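Local coordinates for protein response regulator (Vibrio cholerae O1 biovar El Tor, PDB 7KPO) that probably binds DNA through this C-terminal domain of ChiS, a membrane-associated sensor histidine kinase that regulates chitin utilisation genes, at residues S76-L81 / M96-L101. Residues are numbered along the deposited sequence; the frame is centred on the assembly and turned at random. Where two conformers were deposited one is given.
Sequences SLDYIL and MQRDKL. With SO4 (sulfate ion), chain D.
Arg-98 reaches from helix 89-106 to Asp-78 and Leu-81 on helix 70-83, bridging an antiparallel helical hairpin whose local axes lie 11.0 Å apart at 154°. A single long side chain spans much of that gap. The salt bridge rests on one N-H...O bond: NH1 of Arg-98 donates to OD1 of Asp-78 at 2.7 Å, with an N-H...O angle of 158°. OD1 lies almost in the guanidinium plane, yet NH1 approaches OD1 from above the carboxylate plane, the two groups being steeply inclined. Leu-81 lays its CD1 over the centre of one guanidinium face, 3.5 Å from CZ of Arg-98, while OD1 of Asp-78 and O3 of the sulfate lie at its edge. With CG of Arg-98 anti to the backbone N, the chain runs out across the gap, and a bend at chi3 (60°) turns the guanidinium so that NH1 meets Asp-78. Alongside its aliphatic part runs Leu-77 in the opposite direction, CD1 4.0 Å from CB of Arg-98; the same methyl also meets CD1 of Leu-101. Further out, Ala-19 and Val-11 of helix 2-27 touch Leu-77 and Leu-101 respectively, tying the hairpin to the long N-terminal helix. A sulfate ion, probably from the crystallisation liquor, sits beyond the guanidinium and is also bound by Arg-91 and by Lys-85 and Arg-91 of the second subunit. Such a basic cluster would stabilise the anion, and Asp-78 probably offsets part of the charge on Arg-98. Sulfate O3 accepts from both terminal nitrogens of Arg-98, at 3.0 Å from NH2 and a longer 3.3 Å from NH1.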
ATOM      1  N   SER A  76      -5.416 -12.050  -2.796  1.00 10.76           N
ATOM      2  CA  SER A  76      -4.121 -12.521  -2.246  1.00 10.88           C
ATOM      3  C   SER A  76      -3.104 -11.373  -2.255  1.00 10.27           C
ATOM      4  O   SER A  76      -2.419 -11.158  -1.238  1.00 11.90           O
ATOM      5  CB  SER A  76      -3.611 -13.693  -3.029  1.00 11.16           C
ATOM      6  OG  SER A  76      -4.496 -14.797  -2.925  1.00 12.24           O
ATOM      7  N   LEU A  77      -2.988 -10.677  -3.393  1.00 10.95           N
ATOM      8  CA  LEU A  77      -2.061  -9.523  -3.485  1.00 12.01           C
ATOM      9  C   LEU A  77      -2.468  -8.478  -2.435  1.00 11.50           C
ATOM     10  O   LEU A  77      -1.586  -7.957  -1.735  1.00 12.67           O
ATOM     11  CB  LEU A  77      -2.101  -8.925  -4.897  1.00 12.91           C
ATOM     12  CG  LEU A  77      -1.818  -9.880  -6.060  1.00 13.67           C
ATOM     13  CD1 LEU A  77      -1.874  -9.139  -7.383  1.00 14.63           C
ATOM     14  CD2 LEU A  77      -0.476 -10.570  -5.915  1.00 14.80           C
ATOM     15  N   ASP A  78      -3.768  -8.204  -2.305  1.00 12.29           N
ATOM     16  CA  ASP A  78      -4.259  -7.194  -1.326  1.00 13.51           C
ATOM     17  C   ASP A  78      -3.944  -7.641   0.107  1.00 12.59           C
ATOM     18  O   ASP A  78      -3.522  -6.801   0.914  1.00 13.48           O
ATOM     19  CB  ASP A  78      -5.759  -6.949  -1.493  1.00 15.18           C
ATOM     20  CG  ASP A  78      -6.136  -6.221  -2.773  1.00 17.93           C
ATOM     21  OD1 ASP A  78      -5.232  -5.677  -3.432  1.00 19.27           O
ATOM     22  OD2 ASP A  78      -7.333  -6.221  -3.108  1.00 21.48           O
ATOM     23  N   TYR A  79      -4.141  -8.923   0.411  1.00 12.03           N
ATOM     24  CA  TYR A  79      -3.889  -9.439   1.780  1.00 12.09           C
ATOM     25  C   TYR A  79      -2.407  -9.278   2.131  1.00 11.30           C
ATOM     26  O   TYR A  79      -2.057  -8.801   3.230  1.00 12.81           O
ATOM     27  CB  TYR A  79      -4.302 -10.906   1.886  1.00 12.70           C
ATOM     28  CG  TYR A  79      -4.130 -11.479   3.266  1.00 13.11           C
ATOM     29  CD1 TYR A  79      -2.913 -11.994   3.680  1.00 14.10           C
ATOM     30  CD2 TYR A  79      -5.182 -11.489   4.166  1.00 15.22           C
ATOM     31  CE1 TYR A  79      -2.747 -12.514   4.951  1.00 15.33           C
ATOM     32  CE2 TYR A  79      -5.032 -12.005   5.442  1.00 15.79           C
ATOM     33  CZ  TYR A  79      -3.810 -12.523   5.834  1.00 16.66           C
ATOM     34  OH  TYR A  79      -3.649 -13.038   7.086  1.00 20.01           O
ATOM     35  N   ILE A  80      -1.542  -9.688   1.209  1.00 11.05           N
ATOM     36  CA  ILE A  80      -0.074  -9.603   1.443  1.00 11.47           C
ATOM     37  C   ILE A  80       0.334  -8.132   1.611  1.00 11.31           C
ATOM     38  O   ILE A  80       1.095  -7.836   2.549  1.00 12.79           O
ATOM     39  CB  ILE A  80       0.669 -10.354   0.326  1.00 11.34           C
ATOM     40  CG1 ILE A  80       0.402 -11.856   0.486  1.00 11.71           C
ATOM     41  CG2 ILE A  80       2.152 -10.020   0.335  1.00 12.02           C
ATOM     42  CD1 ILE A  80       0.827 -12.709  -0.682  1.00 12.46           C
ATOM     43  N   LEU A  81      -0.189  -7.233   0.775  1.00 12.39           N
ATOM     44  CA  LEU A  81       0.178  -5.792   0.894  1.00 13.34           C
ATOM     45  C   LEU A  81      -0.424  -5.194   2.182  1.00 13.26           C
ATOM     46  O   LEU A  81       0.199  -4.284   2.767  1.00 15.63           O
ATOM     47  CB  LEU A  81      -0.282  -5.054  -0.369  1.00 12.89           C
ATOM     48  CG  LEU A  81       0.493  -5.391  -1.646  1.00 13.76           C
ATOM     49  CD1 LEU A  81      -0.184  -4.788  -2.868  1.00 14.68           C
ATOM     50  CD2 LEU A  81       1.942  -4.926  -1.547  1.00 16.32           C
HETATM   51  N   MSE A  96       2.679  -2.588  -8.905  1.00  9.97           N
HETATM   52  CA  MSE A  96       2.629  -2.338 -10.335  1.00 11.21           C
HETATM   53  C   MSE A  96       1.984  -3.522 -11.058  1.00 11.06           C
HETATM   54  O   MSE A  96       1.186  -3.321 -11.975  1.00 11.80           O
HETATM   55  CB  MSE A  96       4.037  -2.018 -10.844  1.00 12.64           C
HETATM   56  CG  MSE A  96       4.590  -0.697 -10.324  1.00 16.07           C
HETATM   57 SE   MSE A  96       3.741   0.856 -11.142  1.00 19.71          SE
HETATM   58  CE  MSE A  96       4.378   0.847 -12.987  1.00 21.16           C
ATOM     59  N   GLN A  97       2.305  -4.753 -10.647  1.00 11.22           N
ATOM     60  CA  GLN A  97       1.727  -5.923 -11.295  0.70 12.02           C
ATOM     61  C   GLN A  97       0.226  -5.994 -10.964  1.00 11.71           C
ATOM     62  O   GLN A  97      -0.554  -6.391 -11.854  1.00 13.20           O
ATOM     63  CB  GLN A  97       2.500  -7.188 -10.906  0.70 12.65           C
ATOM     64  CG  GLN A  97       3.938  -7.211 -11.420  0.70 14.21           C
ATOM     65  CD  GLN A  97       4.048  -7.493 -12.900  0.70 14.65           C
ATOM     66  OE1 GLN A  97       3.579  -8.513 -13.389  0.70 15.29           O
ATOM     67  NE2 GLN A  97       4.743  -6.625 -13.616  0.70 17.94           N
ATOM     68  N   ARG A  98      -0.157  -5.626  -9.737  1.00 12.18           N
ATOM     69  CA  ARG A  98      -1.597  -5.608  -9.355  1.00 13.30           C
ATOM     70  C   ARG A  98      -2.332  -4.638 -10.288  1.00 12.68           C
ATOM     71  O   ARG A  98      -3.394  -4.999 -10.819  1.00 13.39           O
ATOM     72  CB  ARG A  98      -1.783  -5.164  -7.897  1.00 14.22           C
ATOM     73  CG  ARG A  98      -3.234  -4.914  -7.492  1.00 17.40           C
ATOM     74  CD  ARG A  98      -3.438  -4.576  -6.021  1.00 22.16           C
ATOM     75  NE  ARG A  98      -2.745  -3.384  -5.542  1.00 23.94           N
ATOM     76  CZ  ARG A  98      -2.796  -2.925  -4.288  1.00 24.10           C
ATOM     77  NH1 ARG A  98      -3.510  -3.552  -3.364  1.00 25.53           N
ATOM     78  NH2 ARG A  98      -2.126  -1.837  -3.962  1.00 23.14           N
ATOM     79  N   ASP A  99      -1.784  -3.438 -10.474  1.00 12.47           N
ATOM     80  CA  ASP A  99      -2.453  -2.437 -11.346  1.00 13.18           C
ATOM     81  C   ASP A  99      -2.522  -2.945 -12.787  1.00 12.89           C
ATOM     82  O   ASP A  99      -3.546  -2.736 -13.449  1.00 14.17           O
ATOM     83  CB  ASP A  99      -1.740  -1.087 -11.294  1.00 14.46           C
ATOM     84  CG  ASP A  99      -2.044  -0.285 -10.043  1.00 18.75           C
ATOM     85  OD1 ASP A  99      -2.703  -0.842  -9.136  1.00 22.07           O
ATOM     86  OD2 ASP A  99      -1.653   0.898 -10.000  1.00 21.87           O
ATOM     87  N   LYS A 100      -1.470  -3.621 -13.242  0.50 11.88           N
ATOM     88  CA  LYS A 100      -1.443  -4.159 -14.627  0.50 12.41           C
ATOM     89  C   LYS A 100      -2.588  -5.171 -14.779  0.50 11.89           C
ATOM     90  O   LYS A 100      -3.385  -5.040 -15.727  0.50 11.45           O
ATOM     91  CB  LYS A 100      -0.067  -4.775 -14.893  0.50 13.31           C
ATOM     92  CG  LYS A 100       0.205  -5.218 -16.323  0.50 16.32           C
ATOM     93  CD  LYS A 100       1.584  -5.831 -16.480  0.50 18.94           C
ATOM     94  CE  LYS A 100       1.937  -6.198 -17.906  0.50 24.26           C
ATOM     95  NZ  LYS A 100       1.980  -5.004 -18.782  0.50 26.97           N
ATOM     96  N   LEU A 101      -2.684  -6.126 -13.853  0.50 12.22           N
ATOM     97  CA  LEU A 101      -3.769  -7.141 -13.913  0.50 13.33           C
ATOM     98  C   LEU A 101      -5.129  -6.447 -13.939  0.50 12.96           C
ATOM     99  O   LEU A 101      -5.955  -6.791 -14.800  0.50 13.66           O
ATOM    100  CB  LEU A 101      -3.686  -8.051 -12.687  0.50 14.64           C
ATOM    101  CG  LEU A 101      -2.572  -9.088 -12.723  0.50 14.69           C
ATOM    102  CD1 LEU A 101      -2.456  -9.806 -11.387  0.50 16.46           C
ATOM    103  CD2 LEU A 101      -2.814 -10.074 -13.856  0.50 14.99           C
TER
HETATM  104  S   SO4 D1203      -1.667  -1.050  -0.283  0.50 15.95           S
HETATM  105  O1  SO4 D1203      -1.839   0.233   0.350  0.50 17.10           O
HETATM  106  O2  SO4 D1203      -0.515  -1.013  -1.153  0.50 14.76           O
HETATM  107  O3  SO4 D1203      -2.836  -1.358  -1.063  0.50 18.05           O
HETATM  108  O4  SO4 D1203      -1.483  -2.054   0.735  0.50 15.30           O